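Local structure of cryptic loci regulator 2 (Schizosaccharomyces pombe 972h-, 5IKJ) at residues 472-477 with 493-498; 225-230 with 378-383; 233-238 with 391-396. The protein promotes transcriptional silencing at heterochromatin upstream of histone deacetylases, and is required for nucleosome positioning and gene silencing by the SHREC repressor complex. All blocks are in the same frame, centred on the assembly; numbering follows the deposited sequence.

Interaction 1. Residues 472-477 with 493-498; sequences TYFRCL and GRWYEP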
loop_
_atom_site.group_PDB
_atom_site.type_symbol
_atom_site.label_atom_id
_atom_site.label_comp_id
_atom_site.label_asym_id
_atom_site.label_seq_id
_atom_site.Cartn_x
_atom_site.Cartn_y
_atom_site.Cartn_z
ATOM N N THR A 472 26.827 8.258 -3.084
ATOM C CA THR A 472 26.718 6.951 -2.451
ATOM C C THR A 472 26.443 5.899 -3.517
ATOM O O THR A 472 25.592 6.097 -4.390
ATOM C CB THR A 472 25.613 6.952 -1.391
ATOM O OG1 THR A 472 25.939 7.898 -0.364
ATOM C CG2 THR A 472 25.452 5.572 -0.766
ATOM N N TYR A 473 27.165 4.784 -3.432
ATOM C CA TYR A 473 27.115 3.709 -4.412
ATOM C C TYR A 473 26.752 2.410 -3.704
ATOM O O TYR A 473 27.202 2.163 -2.580
ATOM C CB TYR A 473 28.471 3.591 -5.123
ATOM C CG TYR A 473 28.594 2.484 -6.143
ATOM C CD1 TYR A 473 27.891 2.531 -7.340
ATOM C CD2 TYR A 473 29.445 1.410 -5.925
ATOM C CE1 TYR A 473 28.016 1.524 -8.281
ATOM C CE2 TYR A 473 29.579 0.404 -6.858
ATOM C CZ TYR A 473 28.862 0.463 -8.034
ATOM O OH TYR A 473 28.995 -0.543 -8.962
ATOM N N PHE A 474 25.934 1.585 -4.355
ATOM C CA PHE A 474 25.393 0.379 -3.742
ATOM C C PHE A 474 25.762 -0.847 -4.565
ATOM O O PHE A 474 25.690 -0.824 -5.799
ATOM C CB PHE A 474 23.869 0.477 -3.597
ATOM C CG PHE A 474 23.413 1.637 -2.755
ATOM C CD1 PHE A 474 23.450 1.562 -1.372
ATOM C CD2 PHE A 474 22.944 2.798 -3.346
ATOM C CE1 PHE A 474 23.032 2.626 -0.596
ATOM C CE2 PHE A 474 22.524 3.865 -2.574
ATOM C CZ PHE A 474 22.568 3.777 -1.196
ATOM N N ARG A 475 26.152 -1.918 -3.873
ATOM C CA ARG A 475 26.531 -3.174 -4.505
ATOM C C ARG A 475 25.934 -4.340 -3.733
ATOM O O ARG A 475 25.919 -4.336 -2.498
ATOM C CB ARG A 475 28.055 -3.344 -4.566
ATOM C CG ARG A 475 28.694 -2.855 -5.850
ATOM C CD ARG A 475 30.119 -3.378 -6.000
ATOM N NE ARG A 475 30.881 -3.292 -4.754
ATOM C CZ ARG A 475 31.049 -4.290 -3.889
ATOM N NH1 ARG A 475 30.514 -5.483 -4.112
ATOM N NH2 ARG A 475 31.764 -4.095 -2.789
ATOM N N CYS A 476 25.450 -5.337 -4.468
ATOM C CA CYS A 476 24.993 -6.580 -3.860
ATOM C C CYS A 476 26.189 -7.467 -3.538
ATOM O O CYS A 476 27.116 -7.599 -4.341
ATOM C CB CYS A 476 24.030 -7.309 -4.797
ATOM S SG CYS A 476 23.169 -8.706 -4.041
ATOM N N LEU A 477 26.165 -8.077 -2.355
ATOM C CA LEU A 477 27.299 -8.840 -1.853
ATOM C C LEU A 477 27.267 -10.315 -2.237
ATOM O O LEU A 477 28.166 -11.059 -1.829
ATOM C CB LEU A 477 27.372 -8.738 -0.324
ATOM C CG LEU A 477 27.810 -7.422 0.324
ATOM C CD1 LEU A 477 27.931 -7.625 1.826
ATOM C CD2 LEU A 477 29.125 -6.913 -0.249
ATOM N N GLY A 493 16.570 -2.468 12.587
ATOM C CA GLY A 493 15.739 -1.306 12.353
ATOM C C GLY A 493 15.748 -0.933 10.884
ATOM O O GLY A 493 16.260 -1.664 10.038
ATOM N N ARG A 494 15.156 0.223 10.606
ATOM C CA ARG A 494 15.125 0.737 9.247
ATOM C C ARG A 494 16.504 1.215 8.810
ATOM O O ARG A 494 17.314 1.676 9.617
ATOM C CB ARG A 494 14.146 1.901 9.130
ATOM C CG ARG A 494 12.677 1.533 9.243
ATOM C CD ARG A 494 11.805 2.775 9.100
ATOM N NE ARG A 494 12.148 3.538 7.902
ATOM C CZ ARG A 494 11.580 4.687 7.551
ATOM N NH1 ARG A 494 10.629 5.222 8.302
ATOM N NH2 ARG A 494 11.967 5.299 6.443
ATOM N N TRP A 495 16.760 1.098 7.512
ATOM C CA TRP A 495 17.845 1.820 6.865
ATOM C C TRP A 495 17.301 3.147 6.357
ATOM O O TRP A 495 16.245 3.187 5.718
ATOM C CB TRP A 495 18.429 1.002 5.712
ATOM C CG TRP A 495 19.467 1.721 4.898
ATOM C CD1 TRP A 495 20.820 1.692 5.080
ATOM C CD2 TRP A 495 19.235 2.567 3.763
ATOM N NE1 TRP A 495 21.443 2.468 4.132
ATOM C CE2 TRP A 495 20.492 3.017 3.312
ATOM C CE3 TRP A 495 18.087 2.991 3.089
ATOM C CZ2 TRP A 495 20.633 3.867 2.217
ATOM C CZ3 TRP A 495 18.228 3.836 2.001
ATOM C CH2 TRP A 495 19.491 4.265 1.575
ATOM N N TYR A 496 18.013 4.229 6.651
ATOM C CA TYR A 496 17.605 5.560 6.232
ATOM C C TYR A 496 18.572 6.102 5.189
ATOM O O TYR A 496 19.770 5.803 5.209
ATOM C CB TYR A 496 17.536 6.521 7.425
ATOM C CG TYR A 496 16.498 6.154 8.460
ATOM C CD1 TYR A 496 15.157 6.455 8.265
ATOM C CD2 TYR A 496 16.860 5.517 9.638
ATOM C CE1 TYR A 496 14.206 6.126 9.211
ATOM C CE2 TYR A 496 15.917 5.184 10.588
ATOM C CZ TYR A 496 14.592 5.491 10.370
ATOM O OH TYR A 496 13.646 5.162 11.312
ATOM N N GLU A 497 18.034 6.905 4.276
ATOM C CA GLU A 497 18.853 7.515 3.246
ATOM C C GLU A 497 19.983 8.308 3.907
ATOM O O GLU A 497 19.829 8.801 5.029
ATOM C CB GLU A 497 18.004 8.420 2.348
ATOM C CG GLU A 497 16.988 7.676 1.477
ATOM C CD GLU A 497 15.813 7.133 2.268
ATOM O OE1 GLU A 497 15.688 7.477 3.463
ATOM O OE2 GLU A 497 15.014 6.363 1.698
ATOM N N PRO A 498 21.136 8.432 3.243
ATOM C CA PRO A 498 22.312 8.988 3.936
ATOM C C PRO A 498 22.120 10.415 4.422
ATOM O O PRO A 498 22.753 10.808 5.411
ATOM C CB PRO A 498 23.422 8.885 2.881
ATOM C CG PRO A 498 22.711 8.841 1.573
ATOM C CD PRO A 498 21.406 8.150 1.824
#
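Phe474 and Trp495 meet inside the curled, mixed β-sheet of the Clr2 domain, whose sequence family belongs to the SH3 clan. Strand 472-476 and strand 491-494, which runs into Trp495, do not pair with each other. Strand 472-476 pairs with 425-436, and strand 491-494 pairs with 394-397. The contact therefore joins separate parts of the sheet through side chains, with no hydrogen bond between the segments.

The two aromatic side chains approach from opposite directions. Phe474 brings CE1 and CZ to the benzo part of the indole, and CE1 of Phe474 lies 3.9 Å from CZ2 of Trp495. The ring planes stand at 77° and the rings meet obliquely. The ring centroid of Phe474 is 5.9 Å from that of the six-membered ring of Trp495. The indole reaches across because its CG is anti to the backbone N (chi1 174°). Its pyrrole NH is turned to another partner, Gln434 OE1 on strand 425-436. That bond should limit rotation of the indole. Leu463 and Val466 of helix 461-469 also pack against Phe474, and Phe411 meets Trp495.

A second, smaller contact lies at Thr472 and Pro498. Here the backbones come closest, with the CA atoms of Thr472 and Pro498 8.0 Å apart. Thr472 OG1 stands beside its own backbone N and has a weak hydrogen bond to Ser470 OG. The proline ring also touches Val466.

Within 493-498, Tyr496 lies over the guanidinium of Arg494, which pairs with Glu246 and also bonds to Ser241 O. At the Thr472 contact, the ring atom CG of Pro498 sits 3.9 Å from OG1 of Thr472.

Interaction 2. Residues 225-230 with 378-383; sequences ERMFHE and HFYGIF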
loop_
_atom_site.group_PDB
_atom_site.type_symbol
_atom_site.label_atom_id
_atom_site.label_comp_id
_atom_site.label_asym_id
_atom_site.label_seq_id
_atom_site.Cartn_x
_atom_site.Cartn_y
_atom_site.Cartn_z
ATOM N N GLU A 225 -6.285 -2.264 -0.773
ATOM C CA GLU A 225 -5.780 -1.411 -1.843
ATOM C C GLU A 225 -4.951 -0.263 -1.279
ATOM O O GLU A 225 -3.869 0.047 -1.789
ATOM C CB GLU A 225 -6.942 -0.877 -2.677
ATOM C CG GLU A 225 -7.732 -1.958 -3.391
ATOM C CD GLU A 225 -8.921 -1.410 -4.153
ATOM O OE1 GLU A 225 -9.006 -0.176 -4.322
ATOM O OE2 GLU A 225 -9.776 -2.213 -4.579
ATOM N N ARG A 226 -5.428 0.343 -0.206
ATOM C CA ARG A 226 -4.696 1.429 0.408
ATOM C C ARG A 226 -3.399 0.922 1.024
ATOM O O ARG A 226 -2.391 1.602 0.980
ATOM C CB ARG A 226 -5.558 2.153 1.440
ATOM C CG ARG A 226 -6.690 2.949 0.821
ATOM C CD ARG A 226 -7.286 3.962 1.777
ATOM N NE ARG A 226 -7.794 3.343 2.987
ATOM C CZ ARG A 226 -7.200 3.432 4.166
ATOM N NH1 ARG A 226 -7.725 2.828 5.211
ATOM N NH2 ARG A 226 -6.087 4.128 4.301
ATOM N N MET A 227 -3.417 -0.273 1.589
ATOM C CA MET A 227 -2.204 -0.815 2.178
ATOM C C MET A 227 -1.147 -0.997 1.105
ATOM O O MET A 227 0.007 -0.661 1.307
ATOM C CB MET A 227 -2.458 -2.138 2.873
ATOM C CG MET A 227 -1.209 -2.717 3.501
ATOM S SD MET A 227 -1.551 -4.171 4.477
ATOM C CE MET A 227 -2.286 -5.221 3.242
ATOM N N PHE A 228 -1.546 -1.535 -0.037
ATOM C CA PHE A 228 -0.608 -1.721 -1.140
ATOM C C PHE A 228 0.064 -0.407 -1.508
ATOM O O PHE A 228 1.288 -0.343 -1.675
ATOM C CB PHE A 228 -1.334 -2.306 -2.353
ATOM C CG PHE A 228 -0.541 -2.229 -3.627
ATOM C CD1 PHE A 228 0.416 -3.185 -3.922
ATOM C CD2 PHE A 228 -0.752 -1.199 -4.530
ATOM C CE1 PHE A 228 1.149 -3.115 -5.090
ATOM C CE2 PHE A 228 -0.022 -1.124 -5.701
ATOM C CZ PHE A 228 0.930 -2.083 -5.982
ATOM N N HIS A 229 -0.726 0.661 -1.633
ATOM C CA HIS A 229 -0.171 1.947 -2.039
ATOM C C HIS A 229 0.606 2.609 -0.909
ATOM O O HIS A 229 1.557 3.355 -1.169
ATOM C CB HIS A 229 -1.286 2.857 -2.543
ATOM C CG HIS A 229 -1.754 2.514 -3.922
ATOM N ND1 HIS A 229 -0.971 2.706 -5.039
ATOM C CD2 HIS A 229 -2.916 1.980 -4.365
ATOM C CE1 HIS A 229 -1.631 2.310 -6.112
ATOM N NE2 HIS A 229 -2.815 1.867 -5.732
ATOM N N GLU A 230 0.224 2.358 0.345
ATOM C CA GLU A 230 1.060 2.792 1.460
ATOM C C GLU A 230 2.414 2.096 1.416
ATOM O O GLU A 230 3.454 2.717 1.666
ATOM C CB GLU A 230 0.358 2.510 2.788
ATOM C CG GLU A 230 1.075 3.082 4.002
ATOM C CD GLU A 230 0.414 2.690 5.307
ATOM O OE1 GLU A 230 -0.773 2.295 5.279
ATOM O OE2 GLU A 230 1.080 2.775 6.362
ATOM N N HIS A 378 2.300 -15.003 5.059
ATOM C CA HIS A 378 3.105 -13.895 4.573
ATOM C C HIS A 378 2.420 -12.573 4.899
ATOM O O HIS A 378 1.190 -12.489 4.941
ATOM C CB HIS A 378 3.339 -14.019 3.065
ATOM C CG HIS A 378 4.065 -15.269 2.675
ATOM N ND1 HIS A 378 5.401 -15.279 2.336
ATOM C CD2 HIS A 378 3.645 -16.554 2.585
ATOM C CE1 HIS A 378 5.771 -16.515 2.049
ATOM N NE2 HIS A 378 4.724 -17.307 2.193
ATOM N N PHE A 379 3.228 -11.541 5.131
ATOM C CA PHE A 379 2.728 -10.280 5.658
ATOM C C PHE A 379 3.369 -9.105 4.937
ATOM O O PHE A 379 4.567 -9.119 4.641
ATOM C CB PHE A 379 2.996 -10.176 7.165
ATOM C CG PHE A 379 2.216 -11.160 7.984
ATOM C CD1 PHE A 379 0.949 -10.845 8.443
ATOM C CD2 PHE A 379 2.744 -12.403 8.288
ATOM C CE1 PHE A 379 0.224 -11.749 9.193
ATOM C CE2 PHE A 379 2.022 -13.312 9.039
ATOM C CZ PHE A 379 0.761 -12.982 9.492
ATOM N N TYR A 380 2.554 -8.082 4.672
ATOM C CA TYR A 380 3.046 -6.873 4.018
ATOM C C TYR A 380 4.139 -6.199 4.835
ATOM O O TYR A 380 5.107 -5.669 4.273
ATOM C CB TYR A 380 1.894 -5.897 3.801
ATOM C CG TYR A 380 1.393 -5.810 2.386
ATOM C CD1 TYR A 380 0.457 -6.710 1.900
ATOM C CD2 TYR A 380 1.839 -4.809 1.541
ATOM C CE1 TYR A 380 -0.011 -6.618 0.605
ATOM C CE2 TYR A 380 1.381 -4.710 0.252
ATOM C CZ TYR A 380 0.458 -5.614 -0.216
ATOM O OH TYR A 380 0.008 -5.497 -1.511
ATOM N N GLY A 381 3.999 -6.188 6.155
ATOM C CA GLY A 381 4.913 -5.405 6.965
ATOM C C GLY A 381 4.796 -5.750 8.432
ATOM O O GLY A 381 4.035 -6.633 8.835
ATOM N N ILE A 382 5.568 -5.018 9.232
ATOM C CA ILE A 382 5.675 -5.273 10.662
ATOM C C ILE A 382 6.158 -4.003 11.348
ATOM O O ILE A 382 7.099 -3.352 10.880
ATOM C CB ILE A 382 6.630 -6.449 10.937
ATOM C CG1 ILE A 382 6.604 -6.837 12.417
ATOM C CG2 ILE A 382 8.051 -6.097 10.507
ATOM C CD1 ILE A 382 7.289 -8.160 12.708
ATOM N N PHE A 383 5.511 -3.632 12.448
ATOM C CA PHE A 383 6.033 -2.583 13.314
ATOM C C PHE A 383 7.119 -3.181 14.197
ATOM O O PHE A 383 6.870 -4.151 14.920
ATOM C CB PHE A 383 4.928 -1.984 14.180
ATOM C CG PHE A 383 4.120 -0.921 13.496
ATOM C CD1 PHE A 383 4.582 0.383 13.432
ATOM C CD2 PHE A 383 2.890 -1.219 12.939
ATOM C CE1 PHE A 383 3.838 1.369 12.808
ATOM C CE2 PHE A 383 2.139 -0.237 12.315
ATOM C CZ PHE A 383 2.614 1.059 12.251
#
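Tyr380 pushes its ring against two consecutive residues of helix 214-237, Met227 and Phe228. Met227 leaves the helix extended, with CG anti to the backbone N (chi1 -180°), and then bends at its last torsion (chi3 59°). The bend swings the methyl group back to the phenol ring, where Met227 CE is 3.4 Å from Tyr380 CD1. CG of Met227 lies over one face of that ring, offset toward the rim. The sulfur makes an oblique Met-aromatic contact: Met227 SD is 4.5 Å from the centroid of the Tyr380 ring and 32° off its normal.

Phe228 meets the far end of the phenol. CD1 of Phe228 is 3.4 Å from Tyr380 OH, which lies at the edge of the Phe228 ring, near its plane. The CB of Phe228 is also close, 3.6 Å from Tyr380 OH. The backbone contributes as well, since Phe228 CA is 3.9 Å from Tyr380 CE2. Phe228 also places CD2 over the centre of the His229 ring, and His229 NE2 is bonded to Gly69 O.

Tyr380 sits where strand 377-384 turns a corner. Tyr380 and Gly381 together face Phe337 on strand 333-340, which makes a classic β-bulge. Phe340 of the same strand meets the Tyr380 ring edge-to-face. With an alanine here, the bent end of Met227 would probably be left without its aromatic partner and a gap would open beside the Phe228 edge.

The site lies at an interface. Apolar side chains of another protein chain pack on Met227, Phe228 and Tyr380. Glu230 forms a salt bridge with Lys388 of the same chain, and its OE1 is hydrogen-bonded to the backbone of the other protein chain.

Interaction 3. Residues 233-238 with 391-396; sequences DDTYTW and INDLCV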
loop_
_atom_site.group_PDB
_atom_site.type_symbol
_atom_site.label_atom_id
_atom_site.label_comp_id
_atom_site.label_asym_id
_atom_site.label_seq_id
_atom_site.Cartn_x
_atom_site.Cartn_y
_atom_site.Cartn_z
ATOM N N ASP A 233 4.406 3.513 -1.579
ATOM C CA ASP A 233 4.910 4.852 -1.294
ATOM C C ASP A 233 6.071 4.811 -0.309
ATOM O O ASP A 233 7.034 5.572 -0.447
ATOM C CB ASP A 233 3.782 5.737 -0.761
ATOM C CG ASP A 233 2.711 6.009 -1.800
ATOM O OD1 ASP A 233 2.965 5.767 -2.999
ATOM O OD2 ASP A 233 1.615 6.470 -1.417
ATOM N N ASP A 234 6.005 3.922 0.686
ATOM C CA ASP A 234 7.062 3.842 1.688
ATOM C C ASP A 234 8.334 3.193 1.154
ATOM O O ASP A 234 9.388 3.318 1.789
ATOM C CB ASP A 234 6.567 3.063 2.910
ATOM C CG ASP A 234 5.681 3.898 3.816
ATOM O OD1 ASP A 234 5.317 5.028 3.424
ATOM O OD2 ASP A 234 5.344 3.422 4.920
ATOM N N THR A 235 8.266 2.501 0.015
ATOM C CA THR A 235 9.427 1.812 -0.532
ATOM C C THR A 235 9.757 2.188 -1.971
ATOM O O THR A 235 10.858 1.861 -2.428
ATOM C CB THR A 235 9.232 0.289 -0.466
ATOM O OG1 THR A 235 8.156 -0.098 -1.327
ATOM C CG2 THR A 235 8.921 -0.156 0.958
ATOM N N TYR A 236 8.858 2.859 -2.692
ATOM C CA TYR A 236 9.085 3.158 -4.101
ATOM C C TYR A 236 8.791 4.618 -4.429
ATOM O O TYR A 236 9.641 5.310 -4.997
ATOM C CB TYR A 236 8.230 2.231 -4.972
ATOM C CG TYR A 236 8.210 2.587 -6.441
ATOM C CD1 TYR A 236 9.223 2.166 -7.294
ATOM C CD2 TYR A 236 7.169 3.329 -6.979
ATOM C CE1 TYR A 236 9.203 2.485 -8.637
ATOM C CE2 TYR A 236 7.141 3.654 -8.321
ATOM C CZ TYR A 236 8.159 3.230 -9.145
ATOM O OH TYR A 236 8.131 3.551 -10.482
ATOM N N THR A 237 7.600 5.102 -4.070
ATOM C CA THR A 237 7.161 6.416 -4.534
ATOM C C THR A 237 7.765 7.542 -3.699
ATOM O O THR A 237 8.446 8.426 -4.230
ATOM C CB THR A 237 5.633 6.494 -4.506
ATOM O OG1 THR A 237 5.080 5.213 -4.840
ATOM C CG2 THR A 237 5.137 7.523 -5.508
ATOM N N TRP A 238 7.519 7.531 -2.392
ATOM C CA TRP A 238 8.014 8.566 -1.483
ATOM C C TRP A 238 8.707 7.905 -0.298
ATOM O O TRP A 238 8.294 8.064 0.855
ATOM C CB TRP A 238 6.866 9.464 -1.022
ATOM C CG TRP A 238 5.872 9.772 -2.102
ATOM C CD1 TRP A 238 4.628 9.232 -2.248
ATOM C CD2 TRP A 238 6.042 10.687 -3.192
ATOM N NE1 TRP A 238 4.011 9.755 -3.359
ATOM C CE2 TRP A 238 4.858 10.652 -3.955
ATOM C CE3 TRP A 238 7.080 11.533 -3.595
ATOM C CZ2 TRP A 238 4.682 11.428 -5.099
ATOM C CZ3 TRP A 238 6.903 12.305 -4.730
ATOM C CH2 TRP A 238 5.714 12.247 -5.469
ATOM N N ILE A 391 7.710 -5.182 3.145
ATOM C CA ILE A 391 8.317 -5.854 2.006
ATOM C C ILE A 391 8.727 -4.797 0.985
ATOM O O ILE A 391 8.070 -3.757 0.837
ATOM C CB ILE A 391 7.353 -6.884 1.388
ATOM C CG1 ILE A 391 6.065 -6.202 0.910
ATOM C CG2 ILE A 391 7.040 -7.985 2.398
ATOM C CD1 ILE A 391 5.113 -7.116 0.156
ATOM N N ASN A 392 9.828 -5.054 0.281
ATOM C CA ASN A 392 10.422 -4.128 -0.685
ATOM C C ASN A 392 11.160 -3.002 0.026
ATOM O O ASN A 392 11.603 -2.045 -0.630
ATOM C CB ASN A 392 9.372 -3.531 -1.629
ATOM C CG ASN A 392 9.970 -3.013 -2.921
ATOM O OD1 ASN A 392 10.820 -3.663 -3.530
ATOM N ND2 ASN A 392 9.529 -1.833 -3.347
ATOM N N ASP A 393 11.311 -3.086 1.343
ATOM C CA ASP A 393 11.934 -2.051 2.152
ATOM C C ASP A 393 13.411 -2.373 2.371
ATOM O O ASP A 393 13.905 -3.439 1.995
ATOM C CB ASP A 393 11.193 -1.928 3.488
ATOM C CG ASP A 393 11.581 -0.691 4.270
ATOM O OD1 ASP A 393 12.181 0.236 3.682
ATOM O OD2 ASP A 393 11.279 -0.645 5.479
ATOM N N LEU A 394 14.123 -1.425 2.981
ATOM C CA LEU A 394 15.531 -1.584 3.320
ATOM C C LEU A 394 15.681 -1.541 4.832
ATOM O O LEU A 394 15.203 -0.602 5.478
ATOM C CB LEU A 394 16.378 -0.485 2.670
ATOM C CG LEU A 394 16.117 -0.246 1.181
ATOM C CD1 LEU A 394 16.877 0.975 0.688
ATOM C CD2 LEU A 394 16.487 -1.477 0.363
ATOM N N CYS A 395 16.344 -2.552 5.396
ATOM C CA CYS A 395 16.488 -2.662 6.840
ATOM C C CYS A 395 17.912 -3.063 7.197
ATOM O O CYS A 395 18.610 -3.716 6.416
ATOM C CB CYS A 395 15.503 -3.685 7.425
ATOM S SG CYS A 395 15.907 -5.410 7.040
ATOM N N VAL A 396 18.330 -2.663 8.394
ATOM C CA VAL A 396 19.628 -3.031 8.947
ATOM C C VAL A 396 19.479 -4.348 9.695
ATOM O O VAL A 396 18.472 -4.581 10.373
ATOM C CB VAL A 396 20.159 -1.918 9.873
ATOM C CG1 VAL A 396 21.499 -2.309 10.484
ATOM C CG2 VAL A 396 20.282 -0.603 9.115
HETATM O O HOH W 1 12.768 0.312 -0.476
#
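Ile391 meets Thr235 through its backbone: the carbonyl O of Ile391 is 3.7 Å from the methyl CG2 of Thr235. Its N is bonded to Tyr380.

Asn392 follows and carries the polar part of the contact. Its CG is anti to the backbone N (chi1 -158°), which brings the amide to the helix. Asn392 ND2 donates to Thr235 OG1 at 3.0 Å, with an N-H...O angle of 155°, and the acceptor lies 16° out of the amide plane. Thr235 OG1 is also bonded to Cys231 O, so the hydroxyl is gripped by two partners. The amide oxygen is taken by Tyr413 OH, and ND2 has a further acceptor on an acidic side chain of another protein chain. This fixes which way the amide is turned. A water donates to both carbonyls, 2.6 Å from Asn392 O and 3.1 Å from Thr235 O.

Asp393 CB packs against Thr235 CG2, 3.8 Å away. The carboxylate of Asp393 turns to two arginines: OD1 to Arg462 and OD2 to Arg243. Arg243 also bonds to Asp234 O on the helix. A weak bond runs from Leu394 N to Asp393 OD1.

From Leu394 the chain becomes strand 394-397. The Leu394 side chain packs on Phe411, Tyr413 and Leu463.

The arrangement is that of a helix end docked on the link between two β-strands. Helix 214-237 closes with a wider π-type turn at 233-237, and the hydroxyl of Thr235 turns back to the carbonyl of the preceding turn, as threonines in helices often do.

How the interactions relate
Interactions 2 and 3 both use helix 214-237 and lie about 11 Å apart, centre to centre. Interaction 3 is also about 11 Å from interaction 1, while interactions 1 and 2 are about 22 Å apart, again between centres. All three reach the same mixed sheet. Backbone bonds connect them in a row: Tyr380 O to Ile391 N, and Leu394 O to Trp495 N. Along the chain, interactions 2 and 3 cross: both helix segments precede both sheet segments. Interaction 1 follows. The helix, which comes far earlier in the chain, is thus docked along the sheet, and another protein chain packs against interactions 2 and 3.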